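PDB 1J6O: TatD-related deoxyribonuclease from Thermotoga maritima, which probably acts as a metal-dependent DNA nuclease of the TatD family, hydrolysing phosphodiester bonds in DNA. Local coordinates for residues A[209-223]-A[228-240]. Residues are numbered along the deposited sequence; the frame is centred on the assembly and turned at random.
Sequences IVLETDCPFLPPQPF and NEPKYLKYVVETI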
ATOM      1  N   ILE A 209       9.191   4.320   6.561  1.00 11.02           N
ATOM      2  CA  ILE A 209       8.398   4.583   5.371  1.00 11.69           C
ATOM      3  C   ILE A 209       8.708   3.703   4.163  1.00 10.81           C
ATOM      4  O   ILE A 209       9.811   3.185   4.028  1.00  8.91           O
ATOM      5  CB  ILE A 209       8.593   6.034   4.902  1.00 13.20           C
ATOM      6  CG1 ILE A 209      10.059   6.272   4.589  1.00 14.70           C
ATOM      7  CG2 ILE A 209       8.168   7.035   6.003  1.00 15.12           C
ATOM      8  CD1 ILE A 209      10.342   7.604   3.929  1.00 20.55           C
ATOM      9  N   VAL A 210       7.701   3.505   3.313  1.00  6.49           N
ATOM     10  CA  VAL A 210       7.885   2.725   2.102  1.00  6.74           C
ATOM     11  C   VAL A 210       7.275   3.628   1.036  1.00  8.19           C
ATOM     12  O   VAL A 210       6.492   4.536   1.356  1.00  7.91           O
ATOM     13  CB  VAL A 210       7.170   1.374   2.085  1.00  6.73           C
ATOM     14  CG1 VAL A 210       7.936   0.386   2.952  1.00  5.57           C
ATOM     15  CG2 VAL A 210       5.700   1.551   2.506  1.00  4.89           C
ATOM     16  N   LEU A 211       7.653   3.417  -0.219  1.00  6.38           N
ATOM     17  CA  LEU A 211       7.126   4.238  -1.308  1.00  7.10           C
ATOM     18  C   LEU A 211       5.937   3.560  -1.964  1.00  9.59           C
ATOM     19  O   LEU A 211       5.756   2.336  -1.858  1.00  8.48           O
ATOM     20  CB  LEU A 211       8.182   4.403  -2.396  1.00  8.56           C
ATOM     21  CG  LEU A 211       9.593   4.804  -1.984  1.00 11.43           C
ATOM     22  CD1 LEU A 211      10.533   4.528  -3.160  1.00 11.88           C
ATOM     23  CD2 LEU A 211       9.622   6.287  -1.590  1.00 13.64           C
ATOM     24  N   GLU A 212       5.112   4.355  -2.632  1.00  7.91           N
ATOM     25  CA  GLU A 212       3.973   3.783  -3.312  1.00 10.38           C
ATOM     26  C   GLU A 212       3.494   4.798  -4.339  1.00 11.59           C
ATOM     27  O   GLU A 212       3.832   5.988  -4.256  1.00 10.34           O
ATOM     28  CB  GLU A 212       2.844   3.490  -2.333  1.00 12.74           C
ATOM     29  CG  GLU A 212       2.056   4.735  -1.899  1.00 14.27           C
ATOM     30  CD  GLU A 212       0.883   4.361  -1.020  1.00 17.09           C
ATOM     31  OE1 GLU A 212       1.144   4.006   0.139  1.00 17.04           O
ATOM     32  OE2 GLU A 212      -0.285   4.386  -1.499  1.00 17.29           O
ATOM     33  N   THR A 213       2.759   4.316  -5.340  1.00 11.52           N
ATOM     34  CA  THR A 213       2.230   5.206  -6.355  1.00 10.74           C
ATOM     35  C   THR A 213       0.710   5.208  -6.271  1.00 12.15           C
ATOM     36  O   THR A 213       0.081   6.227  -6.541  1.00  9.46           O
ATOM     37  CB  THR A 213       2.517   4.745  -7.812  1.00 12.89           C
ATOM     38  OG1 THR A 213       1.957   3.431  -8.012  1.00 12.87           O
ATOM     39  CG2 THR A 213       4.002   4.743  -8.113  1.00 13.73           C
ATOM     40  N   ASP A 214       0.125   4.079  -5.872  1.00  9.43           N
ATOM     41  CA  ASP A 214      -1.317   3.941  -5.799  1.00 11.62           C
ATOM     42  C   ASP A 214      -1.785   4.126  -7.269  1.00  7.83           C
ATOM     43  O   ASP A 214      -2.918   4.539  -7.536  1.00  7.85           O
ATOM     44  CB  ASP A 214      -1.957   5.003  -4.887  1.00 15.25           C
ATOM     45  CG  ASP A 214      -3.393   4.646  -4.496  1.00 22.54           C
ATOM     46  OD1 ASP A 214      -3.794   3.454  -4.633  1.00 21.92           O
ATOM     47  OD2 ASP A 214      -4.121   5.561  -4.038  1.00 27.06           O
ATOM     48  N   CYS A 215      -0.909   3.810  -8.232  1.00  7.80           N
ATOM     49  CA  CYS A 215      -1.287   3.969  -9.651  1.00  7.77           C
ATOM     50  C   CYS A 215      -2.577   3.178  -9.945  1.00  9.01           C
ATOM     51  O   CYS A 215      -2.762   2.076  -9.430  1.00  9.27           O
ATOM     52  CB  CYS A 215      -0.138   3.520 -10.566  1.00  9.79           C
ATOM     53  SG  CYS A 215       0.338   1.772 -10.477  1.00 10.47           S
ATOM     54  N   PRO A 216      -3.428   3.675 -10.862  1.00  8.36           N
ATOM     55  CA  PRO A 216      -3.260   4.912 -11.646  1.00  9.34           C
ATOM     56  C   PRO A 216      -3.545   6.227 -10.939  1.00 10.09           C
ATOM     57  O   PRO A 216      -3.458   7.289 -11.552  1.00 13.55           O
ATOM     58  CB  PRO A 216      -4.235   4.700 -12.792  1.00  8.40           C
ATOM     59  CG  PRO A 216      -5.448   4.096 -12.038  1.00  8.39           C
ATOM     60  CD  PRO A 216      -4.731   3.036 -11.153  1.00  8.57           C
ATOM     61  N   PHE A 217      -3.880   6.175  -9.664  1.00 10.70           N
ATOM     62  CA  PHE A 217      -4.191   7.400  -8.928  1.00 12.62           C
ATOM     63  C   PHE A 217      -3.021   8.272  -8.407  1.00 12.86           C
ATOM     64  O   PHE A 217      -1.875   7.824  -8.385  1.00 11.64           O
ATOM     65  CB  PHE A 217      -5.026   7.076  -7.685  1.00 14.39           C
ATOM     66  CG  PHE A 217      -6.168   6.128  -7.906  1.00 17.54           C
ATOM     67  CD1 PHE A 217      -7.145   6.384  -8.855  1.00 18.93           C
ATOM     68  CD2 PHE A 217      -6.226   4.944  -7.166  1.00 19.41           C
ATOM     69  CE1 PHE A 217      -8.184   5.460  -9.085  1.00 21.63           C
ATOM     70  CE2 PHE A 217      -7.240   4.030  -7.381  1.00 20.06           C
ATOM     71  CZ  PHE A 217      -8.225   4.282  -8.345  1.00 21.96           C
ATOM     72  N   LEU A 218      -3.361   9.512  -8.052  1.00 13.29           N
ATOM     73  CA  LEU A 218      -2.425  10.471  -7.489  1.00 13.98           C
ATOM     74  C   LEU A 218      -1.004  10.566  -8.014  1.00 14.72           C
ATOM     75  O   LEU A 218      -0.028  10.230  -7.308  1.00 13.94           O
ATOM     76  CB  LEU A 218      -2.342  10.170  -6.000  1.00 17.72           C
ATOM     77  CG  LEU A 218      -3.682  10.024  -5.279  1.00 18.57           C
ATOM     78  CD1 LEU A 218      -3.499   9.367  -3.887  1.00 21.29           C
ATOM     79  CD2 LEU A 218      -4.286  11.400  -5.136  1.00 19.18           C
ATOM     80  N   PRO A 219      -0.838  11.069  -9.232  1.00 13.37           N
ATOM     81  CA  PRO A 219       0.456  11.220  -9.897  1.00 13.46           C
ATOM     82  C   PRO A 219       1.269  12.293  -9.187  1.00 14.03           C
ATOM     83  O   PRO A 219       0.687  13.143  -8.510  1.00 11.99           O
ATOM     84  CB  PRO A 219       0.044  11.617 -11.291  1.00 14.59           C
ATOM     85  CG  PRO A 219      -1.277  12.416 -11.068  1.00 14.13           C
ATOM     86  CD  PRO A 219      -1.954  11.507 -10.087  1.00 14.35           C
ATOM     87  N   PRO A 220       2.617  12.214  -9.252  1.00 13.09           N
ATOM     88  CA  PRO A 220       3.404  13.254  -8.579  1.00 15.62           C
ATOM     89  C   PRO A 220       3.284  14.557  -9.372  1.00 17.77           C
ATOM     90  O   PRO A 220       2.923  14.543 -10.560  1.00 18.03           O
ATOM     91  CB  PRO A 220       4.832  12.685  -8.554  1.00 13.95           C
ATOM     92  CG  PRO A 220       4.865  11.730  -9.684  1.00 12.11           C
ATOM     93  CD  PRO A 220       3.480  11.101  -9.697  1.00 12.18           C
ATOM     94  N   GLN A 221       3.594  15.665  -8.702  1.00 20.30           N
ATOM     95  CA  GLN A 221       3.524  17.016  -9.273  1.00 23.75           C
ATOM     96  C   GLN A 221       3.781  17.255 -10.753  1.00 23.84           C
ATOM     97  O   GLN A 221       2.932  17.833 -11.448  1.00 25.99           O
ATOM     98  CB  GLN A 221       4.407  17.964  -8.475  1.00 25.62           C
ATOM     99  CG  GLN A 221       4.086  19.420  -8.744  1.00 27.42           C
ATOM    100  CD  GLN A 221       2.611  19.727  -8.578  1.00 26.49           C
ATOM    101  OE1 GLN A 221       1.901  19.046  -7.846  1.00 27.49           O
ATOM    102  NE2 GLN A 221       2.149  20.776  -9.246  1.00 28.37           N
ATOM    103  N   PRO A 222       4.947  16.841 -11.263  1.00 24.06           N
ATOM    104  CA  PRO A 222       5.173  17.091 -12.687  1.00 24.00           C
ATOM    105  C   PRO A 222       4.181  16.422 -13.618  1.00 23.77           C
ATOM    106  O   PRO A 222       4.161  16.723 -14.810  1.00 24.47           O
ATOM    107  CB  PRO A 222       6.598  16.593 -12.917  1.00 25.31           C
ATOM    108  CG  PRO A 222       6.773  15.547 -11.879  1.00 25.20           C
ATOM    109  CD  PRO A 222       6.075  16.106 -10.663  1.00 23.55           C
ATOM    110  N   PHE A 223       3.350  15.534 -13.083  1.00 21.81           N
ATOM    111  CA  PHE A 223       2.378  14.850 -13.919  1.00 20.59           C
ATOM    112  C   PHE A 223       0.937  14.966 -13.451  1.00 19.19           C
ATOM    113  O   PHE A 223       0.159  14.046 -13.657  1.00 19.61           O
ATOM    114  CB  PHE A 223       2.750  13.375 -14.024  1.00 20.74           C
ATOM    115  CG  PHE A 223       3.991  13.128 -14.822  1.00 21.94           C
ATOM    116  CD1 PHE A 223       3.957  13.154 -16.215  1.00 22.46           C
ATOM    117  CD2 PHE A 223       5.209  12.930 -14.177  1.00 21.62           C
ATOM    118  CE1 PHE A 223       5.125  12.989 -16.960  1.00 22.74           C
ATOM    119  CE2 PHE A 223       6.375  12.768 -14.906  1.00 22.40           C
ATOM    120  CZ  PHE A 223       6.338  12.797 -16.300  1.00 23.55           C
ATOM    121  N   ASN A 228      -1.061   7.829 -13.273  1.00 10.49           N
ATOM    122  CA  ASN A 228       0.176   7.614 -12.508  1.00  9.56           C
ATOM    123  C   ASN A 228       0.662   6.194 -12.829  1.00 10.46           C
ATOM    124  O   ASN A 228      -0.127   5.357 -13.253  1.00 10.60           O
ATOM    125  CB  ASN A 228      -0.156   7.734 -11.025  1.00  8.12           C
ATOM    126  CG  ASN A 228       1.079   7.857 -10.135  1.00  8.62           C
ATOM    127  OD1 ASN A 228       2.188   8.038 -10.614  1.00  8.01           O
ATOM    128  ND2 ASN A 228       0.866   7.770  -8.822  1.00  8.86           N
ATOM    129  N   GLU A 229       1.963   5.951 -12.692  1.00 10.35           N
ATOM    130  CA  GLU A 229       2.537   4.631 -12.949  1.00 10.25           C
ATOM    131  C   GLU A 229       3.823   4.518 -12.141  1.00 10.53           C
ATOM    132  O   GLU A 229       4.399   5.554 -11.736  1.00  9.97           O
ATOM    133  CB  GLU A 229       2.775   4.396 -14.438  1.00 12.21           C
ATOM    134  CG  GLU A 229       3.720   5.357 -15.093  1.00 14.81           C
ATOM    135  CD  GLU A 229       3.899   5.012 -16.543  1.00 18.16           C
ATOM    136  OE1 GLU A 229       4.706   4.097 -16.819  1.00 17.03           O
ATOM    137  OE2 GLU A 229       3.208   5.631 -17.391  1.00 20.95           O
ATOM    138  N   PRO A 230       4.314   3.277 -11.916  1.00  9.48           N
ATOM    139  CA  PRO A 230       5.526   3.018 -11.137  1.00 11.56           C
ATOM    140  C   PRO A 230       6.775   3.816 -11.427  1.00 14.69           C
ATOM    141  O   PRO A 230       7.434   4.246 -10.490  1.00 14.13           O
ATOM    142  CB  PRO A 230       5.751   1.519 -11.320  1.00  9.89           C
ATOM    143  CG  PRO A 230       4.333   1.007 -11.379  1.00 10.30           C
ATOM    144  CD  PRO A 230       3.720   2.004 -12.359  1.00  9.54           C
ATOM    145  N   LYS A 231       7.111   4.031 -12.696  1.00 14.74           N
ATOM    146  CA  LYS A 231       8.328   4.796 -12.972  1.00 17.52           C
ATOM    147  C   LYS A 231       8.301   6.238 -12.464  1.00 18.63           C
ATOM    148  O   LYS A 231       9.353   6.875 -12.377  1.00 20.82           O
ATOM    149  CB  LYS A 231       8.637   4.792 -14.464  1.00 19.47           C
ATOM    150  CG  LYS A 231       7.705   5.647 -15.279  1.00 20.20           C
ATOM    151  CD  LYS A 231       8.067   5.578 -16.750  1.00 23.58           C
ATOM    152  CE  LYS A 231       7.113   6.428 -17.560  1.00 24.99           C
ATOM    153  NZ  LYS A 231       7.371   6.281 -19.022  1.00 28.35           N
ATOM    154  N   TYR A 232       7.124   6.766 -12.136  1.00 16.00           N
ATOM    155  CA  TYR A 232       7.061   8.134 -11.646  1.00 13.82           C
ATOM    156  C   TYR A 232       7.427   8.171 -10.185  1.00 13.21           C
ATOM    157  O   TYR A 232       7.425   9.230  -9.574  1.00 12.44           O
ATOM    158  CB  TYR A 232       5.672   8.744 -11.800  1.00 15.17           C
ATOM    159  CG  TYR A 232       5.226   8.941 -13.232  1.00 14.23           C
ATOM    160  CD1 TYR A 232       6.160   9.049 -14.274  1.00 16.71           C
ATOM    161  CD2 TYR A 232       3.878   9.043 -13.541  1.00 14.03           C
ATOM    162  CE1 TYR A 232       5.738   9.254 -15.588  1.00 16.84           C
ATOM    163  CE2 TYR A 232       3.448   9.244 -14.842  1.00 14.99           C
ATOM    164  CZ  TYR A 232       4.378   9.351 -15.859  1.00 18.32           C
ATOM    165  OH  TYR A 232       3.952   9.571 -17.147  1.00 20.50           O
ATOM    166  N   LEU A 233       7.735   7.010  -9.617  1.00 13.36           N
ATOM    167  CA  LEU A 233       8.101   6.949  -8.218  1.00 13.95           C
ATOM    168  C   LEU A 233       9.381   7.767  -7.977  1.00 13.57           C
ATOM    169  O   LEU A 233       9.622   8.232  -6.859  1.00 12.37           O
ATOM    170  CB  LEU A 233       8.306   5.485  -7.830  1.00 17.25           C
ATOM    171  CG  LEU A 233       8.011   5.031  -6.413  1.00 18.26           C
ATOM    172  CD1 LEU A 233       6.742   5.678  -5.875  1.00 16.55           C
ATOM    173  CD2 LEU A 233       7.947   3.502  -6.416  1.00 18.47           C
ATOM    174  N   LYS A 234      10.194   7.944  -9.023  1.00 12.52           N
ATOM    175  CA  LYS A 234      11.438   8.712  -8.869  1.00 13.79           C
ATOM    176  C   LYS A 234      11.253  10.118  -8.289  1.00 13.05           C
ATOM    177  O   LYS A 234      12.116  10.613  -7.570  1.00 12.14           O
ATOM    178  CB  LYS A 234      12.172   8.816 -10.211  1.00 16.68           C
ATOM    179  CG  LYS A 234      11.407   9.560 -11.271  1.00 20.39           C
ATOM    180  CD  LYS A 234      11.948   9.247 -12.671  1.00 27.14           C
ATOM    181  CE  LYS A 234      13.238   9.964 -12.972  1.00 29.40           C
ATOM    182  NZ  LYS A 234      14.341   9.523 -12.083  1.00 34.20           N
ATOM    183  N   TYR A 235      10.142  10.761  -8.622  1.00 11.34           N
ATOM    184  CA  TYR A 235       9.839  12.099  -8.145  1.00 12.05           C
ATOM    185  C   TYR A 235       9.515  12.088  -6.681  1.00 12.33           C
ATOM    186  O   TYR A 235       9.786  13.076  -5.982  1.00 11.54           O
ATOM    187  CB  TYR A 235       8.669  12.689  -8.955  1.00 13.32           C
ATOM    188  CG  TYR A 235       9.017  12.789 -10.425  1.00 15.62           C
ATOM    189  CD1 TYR A 235       9.938  13.726 -10.880  1.00 16.20           C
ATOM    190  CD2 TYR A 235       8.500  11.878 -11.342  1.00 16.26           C
ATOM    191  CE1 TYR A 235      10.350  13.745 -12.217  1.00 19.72           C
ATOM    192  CE2 TYR A 235       8.899  11.886 -12.666  1.00 19.84           C
ATOM    193  CZ  TYR A 235       9.824  12.815 -13.098  1.00 20.03           C
ATOM    194  OH  TYR A 235      10.229  12.771 -14.411  1.00 23.62           O
ATOM    195  N   VAL A 236       8.941  10.976  -6.213  1.00  9.96           N
ATOM    196  CA  VAL A 236       8.585  10.847  -4.800  1.00  9.85           C
ATOM    197  C   VAL A 236       9.883  10.723  -4.008  1.00 11.28           C
ATOM    198  O   VAL A 236      10.032  11.327  -2.941  1.00 10.44           O
ATOM    199  CB  VAL A 236       7.678   9.592  -4.558  1.00  9.88           C
ATOM    200  CG1 VAL A 236       7.451   9.357  -3.048  1.00  9.29           C
ATOM    201  CG2 VAL A 236       6.323   9.828  -5.259  1.00  8.23           C
ATOM    202  N   VAL A 237      10.801   9.912  -4.521  1.00 10.74           N
ATOM    203  CA  VAL A 237      12.076   9.718  -3.863  1.00 12.64           C
ATOM    204  C   VAL A 237      12.841  11.064  -3.841  1.00 15.14           C
ATOM    205  O   VAL A 237      13.443  11.448  -2.828  1.00 14.06           O
ATOM    206  CB  VAL A 237      12.916   8.671  -4.623  1.00 12.52           C
ATOM    207  CG1 VAL A 237      14.383   8.746  -4.176  1.00 12.87           C
ATOM    208  CG2 VAL A 237      12.349   7.261  -4.375  1.00  8.86           C
ATOM    209  N   GLU A 238      12.818  11.767  -4.971  1.00 15.00           N
ATOM    210  CA  GLU A 238      13.502  13.052  -5.075  1.00 17.47           C
ATOM    211  C   GLU A 238      13.038  13.981  -3.970  1.00 16.35           C
ATOM    212  O   GLU A 238      13.855  14.531  -3.225  1.00 16.67           O
ATOM    213  CB  GLU A 238      13.229  13.675  -6.437  1.00 18.17           C
ATOM    214  CG  GLU A 238      13.729  15.086  -6.599  1.00 24.05           C
ATOM    215  CD  GLU A 238      13.608  15.543  -8.041  1.00 28.58           C
ATOM    216  OE1 GLU A 238      12.537  15.296  -8.647  1.00 28.15           O
ATOM    217  OE2 GLU A 238      14.578  16.142  -8.560  1.00 29.27           O
ATOM    218  N   THR A 239      11.731  14.144  -3.837  1.00 15.32           N
ATOM    219  CA  THR A 239      11.209  15.019  -2.797  1.00 14.67           C
ATOM    220  C   THR A 239      11.617  14.546  -1.407  1.00 15.98           C
ATOM    221  O   THR A 239      12.067  15.354  -0.577  1.00 15.41           O
ATOM    222  CB  THR A 239       9.660  15.137  -2.893  1.00 14.31           C
ATOM    223  OG1 THR A 239       9.317  15.807  -4.116  1.00 16.72           O
ATOM    224  CG2 THR A 239       9.080  15.917  -1.715  1.00 13.71           C
ATOM    225  N   ILE A 240      11.466  13.248  -1.138  1.00 13.86           N
ATOM    226  CA  ILE A 240      11.834  12.735   0.179  1.00 13.80           C
ATOM    227  C   ILE A 240      13.289  13.013   0.487  1.00 14.23           C
ATOM    228  O   ILE A 240      13.618  13.428   1.602  1.00 15.77           O
ATOM    229  CB  ILE A 240      11.562  11.222   0.292  1.00 11.82           C
ATOM    230  CG1 ILE A 240      10.044  10.985   0.222  1.00 12.23           C
ATOM    231  CG2 ILE A 240      12.147  10.656   1.601  1.00 12.32           C
ATOM    232  CD1 ILE A 240       9.665   9.496   0.177  1.00 11.67           C
TER
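Asn228 reaches into the loop that follows the last strand of the TatD TIM barrel and grips it with backbone and side chain together. Its amide N donates to Pro216 O (3.0 Å), from above the carbonyl plane, while ND2 gives a fairly straight bond to Phe217 O (2.8 Å, 157° at the hydrogen). With CG anti to the backbone N (chi1 -167°), the carboxamide is carried in among the loop carbonyls, and Thr213 O also lies 2.9 Å from ND2. The loop is shaped further by the cis peptide before Pro216 and by an ST turn in which Thr213 OG1 accepts from Cys215 N; the same hydroxyl bonds to Asp15. Between Thr213 and Cys215 in the chain lies Asp214, a predicted metal ligand, whose OD1 is hydrogen-bonded to His19, another predicted ligand of the same metal.

Further along, Pro220 packs against the CB atoms of Tyr232 and Tyr235, and the Phe223 ring stacks face-to-face on Tyr232 (centroids 4.0 Å apart, planes at 9°). Were Phe223 an alanine, one face of the Tyr232 ring would probably lose its stacking partner, and Tyr235 CE2 the ring carbon CE2 beside it. Pro222 CG lies over the face of Tyr235 as a CH-pi contact. Deeper, strand 209-211 is covered by helix 233-240: Leu211 wedges among Leu233, Val236, Val237 and Ile240, its CD1 pressed tightly against Val237 CG2 at 3.5 Å.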